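Local atomic coordinates of putative tryptophan halogenase (Xanthomonas campestris pv. campestris, PDB entry 6Y1W), a protein that is a flavin-dependent halogenase, probably binding FAD and, as in its family, using the reduced flavin to halogenate an electron-rich aromatic substrate. Residues C333-L336 / G337-G341; V359-Q363 / T364-V368. All blocks are in the same frame, centred on the assembly; numbering follows the deposited sequence. Where two conformers were deposited one is given.

Contact 1 (C333-L336 / G337-G341); sequences CVAL and GLASG
The carbonyl oxygen of Gly337 is gripped by Ser340, whose CB also packs against Ala335; the oxygen closes the turn on itself, while the strand is met separately through that CB. The backbone N of Ser340 donates to Gly337 O at 2.8 Å, and in one of its two conformers the Ser340 hydroxyl adds a bond of 2.7 Å from OG to Gly337 O. That bond lies in the carbonyl plane, on a lone pair, with a C=O...OG angle of 141°. With OG set between its own backbone N and carbonyl carbon (chi1 72°), the hydroxyl is brought to Gly337 O and comes within 3.9 Å of Leu336 C. Gly341 N donates to Leu338 O and only weakly to Gly337 O.

On the strand side, Ser340 CB rests 3.6 Å from Ala335 O. The methyl of Ala335 meets that of Ala339, CB to CB 4.0 Å, and these small groups let strand and turn close on each other. No direct hydrogen bond spans the two halves; a water does it instead, donating to Leu336 O at 2.7 Å and accepting from Ala339 N at 3.0 Å. Gly337 makes the sharp change of direction with a positive phi of 67°. Leu336 turns its side chain away from the turn, onto Cys221, and Leu338 leans on Phe224. Arg325 donates from NE to Ala339 O.

This is the loop at the C-terminal end of strand 333-335 of the mixed, Rossmann-like sheet. Leu338 is a predicted FAD-binding residue, and Gly337 lies close to Ala27, another. Leu338 N donates to a bound tartrate, probably from the crystallisation liquor. A turn tied internally through Gly337 O while such a backbone N-H is offered to a ligand is consistent with a cofactor-binding loop.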
ATOM      1  N   CYS A 333      -2.561  21.476  17.455  1.00 17.79           N
ATOM      2  CA  CYS A 333      -3.965  21.094  17.399  1.00 18.51           C
ATOM      3  C   CYS A 333      -4.183  20.044  16.307  1.00 17.20           C
ATOM      4  O   CYS A 333      -3.739  20.220  15.169  1.00 17.43           O
ATOM      5  CB  CYS A 333      -4.832  22.329  17.115  1.00 18.77           C
ATOM      6  SG  CYS A 333      -6.599  21.944  16.976  1.00 19.24           S
ATOM      7  N   VAL A 334      -4.833  18.933  16.664  1.00 15.61           N
ATOM      8  CA  VAL A 334      -5.216  17.904  15.687  1.00 14.16           C
ATOM      9  C   VAL A 334      -6.733  17.855  15.653  1.00 13.95           C
ATOM     10  O   VAL A 334      -7.376  17.612  16.690  1.00 16.57           O
ATOM     11  CB  VAL A 334      -4.621  16.524  16.037  1.00 18.41           C
ATOM     12  CG1 VAL A 334      -5.083  15.484  15.039  1.00 15.55           C
ATOM     13  CG2 VAL A 334      -3.082  16.562  16.040  1.00 15.61           C
ATOM     14  N   ALA A 335      -7.318  18.075  14.461  1.00 14.18           N
ATOM     15  CA  ALA A 335      -8.771  17.948  14.335  1.00 13.36           C
ATOM     16  C   ALA A 335      -9.176  16.512  14.021  1.00 13.33           C
ATOM     17  O   ALA A 335      -8.514  15.817  13.246  1.00 16.42           O
ATOM     18  CB  ALA A 335      -9.310  18.883  13.240  1.00 13.87           C
ATOM     19  N   LEU A 336     -10.299  16.079  14.614  1.00 13.86           N
ATOM     20  CA  LEU A 336     -10.862  14.752  14.364  1.00 14.31           C
ATOM     21  C   LEU A 336     -12.358  14.841  14.107  1.00 17.50           C
ATOM     22  O   LEU A 336     -13.029  15.750  14.590  1.00 16.92           O
ATOM     23  CB  LEU A 336     -10.625  13.850  15.587  1.00 14.70           C
ATOM     24  CG  LEU A 336      -9.187  13.594  15.977  1.00 15.42           C
ATOM     25  CD1 LEU A 336      -9.105  12.958  17.379  1.00 18.65           C
ATOM     26  CD2 LEU A 336      -8.500  12.665  14.924  1.00 17.03           C
ATOM     27  N   GLY A 337     -12.891  13.869  13.359  1.00 14.95           N
ATOM     28  CA  GLY A 337     -14.330  13.862  13.134  1.00 15.69           C
ATOM     29  C   GLY A 337     -14.779  15.044  12.302  1.00 17.27           C
ATOM     30  O   GLY A 337     -14.073  15.475  11.395  1.00 18.28           O
ATOM     31  N   LEU A 338     -15.968  15.580  12.607  1.00 16.30           N
ATOM     32  CA  LEU A 338     -16.527  16.653  11.779  1.00 15.88           C
ATOM     33  C   LEU A 338     -15.607  17.868  11.701  1.00 21.57           C
ATOM     34  O   LEU A 338     -15.596  18.574  10.683  1.00 20.10           O
ATOM     35  CB  LEU A 338     -17.881  17.089  12.327  1.00 17.26           C
ATOM     36  CG  LEU A 338     -18.975  16.034  12.170  1.00 19.88           C
ATOM     37  CD1 LEU A 338     -20.246  16.482  12.918  1.00 17.21           C
ATOM     38  CD2 LEU A 338     -19.235  15.806  10.713  1.00 29.97           C
ATOM     39  N   ALA A 339     -14.845  18.146  12.759  1.00 17.39           N
ATOM     40  CA  ALA A 339     -13.930  19.279  12.672  1.00 16.77           C
ATOM     41  C   ALA A 339     -12.882  19.113  11.586  1.00 20.94           C
ATOM     42  O   ALA A 339     -12.295  20.133  11.160  1.00 23.66           O
ATOM     43  CB  ALA A 339     -13.215  19.504  14.021  1.00 17.79           C
ATOM     44  N   SER A 340     -12.585  17.875  11.176  1.00 16.44           N
ATOM     45  CA  SER A 340     -11.558  17.584  10.176  0.74 18.74           C
ATOM     46  C   SER A 340     -12.119  17.491   8.764  1.00 26.25           C
ATOM     47  O   SER A 340     -11.344  17.526   7.803  1.00 22.41           O
ATOM     48  CB  SER A 340     -10.824  16.276  10.515  0.74 18.69           C
ATOM     49  OG  SER A 340     -11.646  15.114  10.290  0.74 18.93           O
ATOM     50  N   GLY A 341     -13.424  17.334   8.625  1.00 21.84           N
ATOM     51  CA  GLY A 341     -14.030  17.154   7.314  1.00 17.26           C
ATOM     52  C   GLY A 341     -15.349  16.410   7.427  1.00 24.04           C
ATOM     53  O   GLY A 341     -15.756  15.968   8.499  1.00 18.94           O
TER
HETATM   54  O   HOH W   1     -15.165  17.002  15.538  1.00 18.11           O

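Contact 2 (V359-Q363 / T364-V368)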
ATOM      1  N   VAL A 359      -5.548   6.697  15.186  1.00 14.66           N
ATOM      2  CA  VAL A 359      -4.501   5.701  15.013  1.00 13.89           C
ATOM      3  C   VAL A 359      -3.278   6.340  14.376  1.00 15.46           C
ATOM      4  O   VAL A 359      -2.138   6.082  14.787  1.00 14.16           O
ATOM      5  CB  VAL A 359      -5.020   4.514  14.180  1.00 16.34           C
ATOM      6  CG1 VAL A 359      -3.842   3.564  13.772  1.00 16.19           C
ATOM      7  CG2 VAL A 359      -6.039   3.739  15.010  1.00 16.99           C
ATOM      8  N   ARG A 360      -3.486   7.202  13.384  1.00 16.08           N
ATOM      9  CA  ARG A 360      -2.334   7.856  12.769  1.00 14.60           C
ATOM     10  C   ARG A 360      -1.614   8.739  13.772  1.00 15.81           C
ATOM     11  O   ARG A 360      -0.377   8.776  13.789  1.00 17.08           O
ATOM     12  CB  ARG A 360      -2.756   8.689  11.561  1.00 14.15           C
ATOM     13  CG  ARG A 360      -1.552   9.146  10.728  1.00 19.16           C
ATOM     14  CD  ARG A 360      -1.990  10.128   9.651  1.00 18.35           C
ATOM     15  NE  ARG A 360      -3.081   9.552   8.855  1.00 18.68           N
ATOM     16  CZ  ARG A 360      -4.327  10.014   8.837  1.00 21.23           C
ATOM     17  NH1 ARG A 360      -4.696  11.070   9.558  1.00 19.85           N
ATOM     18  NH2 ARG A 360      -5.226   9.383   8.078  1.00 24.95           N
ATOM     19  N   LEU A 361      -2.375   9.439  14.635  1.00 12.24           N
ATOM     20  CA  LEU A 361      -1.752  10.281  15.666  1.00 13.26           C
ATOM     21  C   LEU A 361      -0.931   9.426  16.619  1.00 12.87           C
ATOM     22  O   LEU A 361       0.185   9.799  17.010  1.00 15.11           O
ATOM     23  CB  LEU A 361      -2.820  11.026  16.463  1.00 15.11           C
ATOM     24  CG  LEU A 361      -2.312  11.931  17.610  1.00 15.12           C
ATOM     25  CD1 LEU A 361      -1.217  12.926  17.175  1.00 16.80           C
ATOM     26  CD2 LEU A 361      -3.511  12.713  18.228  1.00 15.42           C
ATOM     27  N   LEU A 362      -1.500   8.291  17.060  1.00 13.18           N
ATOM     28  CA  LEU A 362      -0.752   7.448  17.992  1.00 14.27           C
ATOM     29  C   LEU A 362       0.508   6.882  17.328  1.00 18.65           C
ATOM     30  O   LEU A 362       1.546   6.699  17.993  1.00 18.64           O
ATOM     31  CB  LEU A 362      -1.665   6.336  18.523  1.00 15.76           C
ATOM     32  CG  LEU A 362      -2.723   6.899  19.474  1.00 19.00           C
ATOM     33  CD1 LEU A 362      -3.694   5.789  19.944  1.00 17.46           C
ATOM     34  CD2 LEU A 362      -2.095   7.619  20.668  1.00 20.15           C
ATOM     35  N   GLN A 363       0.445   6.594  16.031  1.00 12.49           N
ATOM     36  CA  GLN A 363       1.637   6.104  15.342  1.00 15.79           C
ATOM     37  C   GLN A 363       2.688   7.181  15.123  1.00 19.29           C
ATOM     38  O   GLN A 363       3.835   6.842  14.814  1.00 25.85           O
ATOM     39  CB  GLN A 363       1.238   5.471  14.000  1.00 13.03           C
ATOM     40  CG  GLN A 363       0.528   4.158  14.221  1.00 16.45           C
ATOM     41  CD  GLN A 363       0.065   3.534  12.960  1.00 26.27           C
ATOM     42  OE1 GLN A 363      -0.318   4.226  12.031  1.00 26.85           O
ATOM     43  NE2 GLN A 363       0.031   2.210  12.933  1.00 29.91           N
ATOM     44  N   THR A 364       2.343   8.453  15.285  1.00 15.23           N
ATOM     45  CA  THR A 364       3.323   9.532  15.179  0.51 19.65           C
ATOM     46  C   THR A 364       3.309  10.394  16.434  1.00 18.25           C
ATOM     47  O   THR A 364       3.568  11.602  16.388  1.00 21.40           O
ATOM     48  CB  THR A 364       3.079  10.385  13.934  0.51 22.45           C
ATOM     49  OG1 THR A 364       4.160  11.322  13.778  0.51 30.48           O
ATOM     50  CG2 THR A 364       1.781  11.127  14.063  0.51 12.73           C
ATOM     51  N   PHE A 365       3.037   9.769  17.592  1.00 16.17           N
ATOM     52  CA  PHE A 365       2.738  10.569  18.761  1.00 13.21           C
ATOM     53  C   PHE A 365       3.967  11.373  19.184  1.00 17.35           C
ATOM     54  O   PHE A 365       5.069  10.826  19.233  1.00 16.92           O
ATOM     55  CB  PHE A 365       2.217   9.747  19.960  1.00 14.80           C
ATOM     56  CG  PHE A 365       1.500  10.621  20.945  1.00 18.97           C
ATOM     57  CD1 PHE A 365       0.181  11.015  20.707  1.00 20.06           C
ATOM     58  CD2 PHE A 365       2.185  11.209  21.996  1.00 14.26           C
ATOM     59  CE1 PHE A 365      -0.447  11.903  21.558  1.00 16.71           C
ATOM     60  CE2 PHE A 365       1.537  12.084  22.850  1.00 18.49           C
ATOM     61  CZ  PHE A 365       0.231  12.439  22.619  1.00 17.86           C
ATOM     62  N   PRO A 366       3.821  12.665  19.454  1.00 15.97           N
ATOM     63  CA  PRO A 366       5.008  13.512  19.660  1.00 16.41           C
ATOM     64  C   PRO A 366       5.584  13.325  21.061  1.00 18.30           C
ATOM     65  O   PRO A 366       4.849  13.303  22.059  1.00 17.31           O
ATOM     66  CB  PRO A 366       4.461  14.939  19.490  1.00 21.20           C
ATOM     67  CG  PRO A 366       2.957  14.805  19.894  1.00 16.68           C
ATOM     68  CD  PRO A 366       2.581  13.454  19.295  1.00 16.76           C
ATOM     69  N   GLN A 367       6.909  13.168  21.121  1.00 17.71           N
ATOM     70  CA  GLN A 367       7.630  13.646  22.306  1.00 18.81           C
ATOM     71  C   GLN A 367       7.637  15.166  22.323  1.00 19.04           C
ATOM     72  O   GLN A 367       7.329  15.798  23.344  1.00 19.56           O
ATOM     73  CB  GLN A 367       9.072  13.142  22.318  1.00 22.93           C
ATOM     74  CG  GLN A 367       9.235  11.674  22.286  1.00 24.83           C
ATOM     75  CD  GLN A 367       9.241  11.047  23.670  1.00 28.71           C
ATOM     76  OE1 GLN A 367       8.866  11.696  24.693  1.00 25.83           O
ATOM     77  NE2 GLN A 367       9.640   9.774  23.720  1.00 21.59           N
ATOM     78  N   VAL A 368       8.041  15.770  21.215  1.00 17.26           N
ATOM     79  CA  VAL A 368       7.931  17.205  20.981  1.00 16.12           C
ATOM     80  C   VAL A 368       7.255  17.348  19.630  1.00 18.40           C
ATOM     81  O   VAL A 368       7.366  16.458  18.785  1.00 22.34           O
ATOM     82  CB  VAL A 368       9.303  17.942  20.978  1.00 24.88           C
ATOM     83  CG1 VAL A 368      10.037  17.761  22.319  1.00 21.31           C
ATOM     84  CG2 VAL A 368      10.173  17.488  19.778  1.00 23.71           C
TER
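Near the C-terminal end of helix 350-363 the backbone hydrogen bonds change partner: Thr364 N is shared between a weak bond to Arg360 O and a better one to Leu361 O (3.1 Å, N-H...O angle 139°). The latter donor stands well above the carbonyl plane of Leu361 rather than on a lone pair. One residue on, Phe365 N reaches Leu362 O in a weak bond of 3.4 Å, so partners four residues back give way to partners three back.

Phe365 supplies most of the apolar contact. Its CG is held opposite its backbone N (chi1 -161°), which swings the ring back beside residues 361 and 362. There CD1 lies 4.1 Å from CG of Leu361 and equally far from CD2 of Leu362, the methyl approaching the ring obliquely. Leu361 O sits near the ring plane, at its edge, 3.9 Å from Phe365 CD1. Pro366 packs on one face of the same ring, its CD 3.4 Å above the plane and offset toward the rim, and also approaches Leu361 CD1.

The second subunit takes part as well: its His460 donates from NE2 to Leu362 O, and Gln363 NE2 donates to Trp116 O of that subunit. Within the chain, Leu362 and Phe365 pack on helix 25-39, Leu361 and Phe365 reach Leu219 and Leu217 of strand 217-220, while Arg360 makes a cation-pi interaction with Tyr377 of helix 371-397, which Thr364 also touches.

Both contacts are largely buried, with centres about 15 Å apart, and they meet where Val334 CG2 packs 4.2 Å from Leu361 CD1. Strand 217-220 serves both: it pairs by backbone hydrogen bonds with 333-336, whereas 359-368 lays leucine and phenylalanine side chains on it. Contact 1 lies nearer the centre of the chain, at the predicted FAD site, and relies on hydrogen bonds within the turn, a bridging water and two small methyls. Contact 2 lies farther out and combines backbone bonds near the helix end with leucine, proline and phenylalanine packing; of the two, it alone also meets the second subunit.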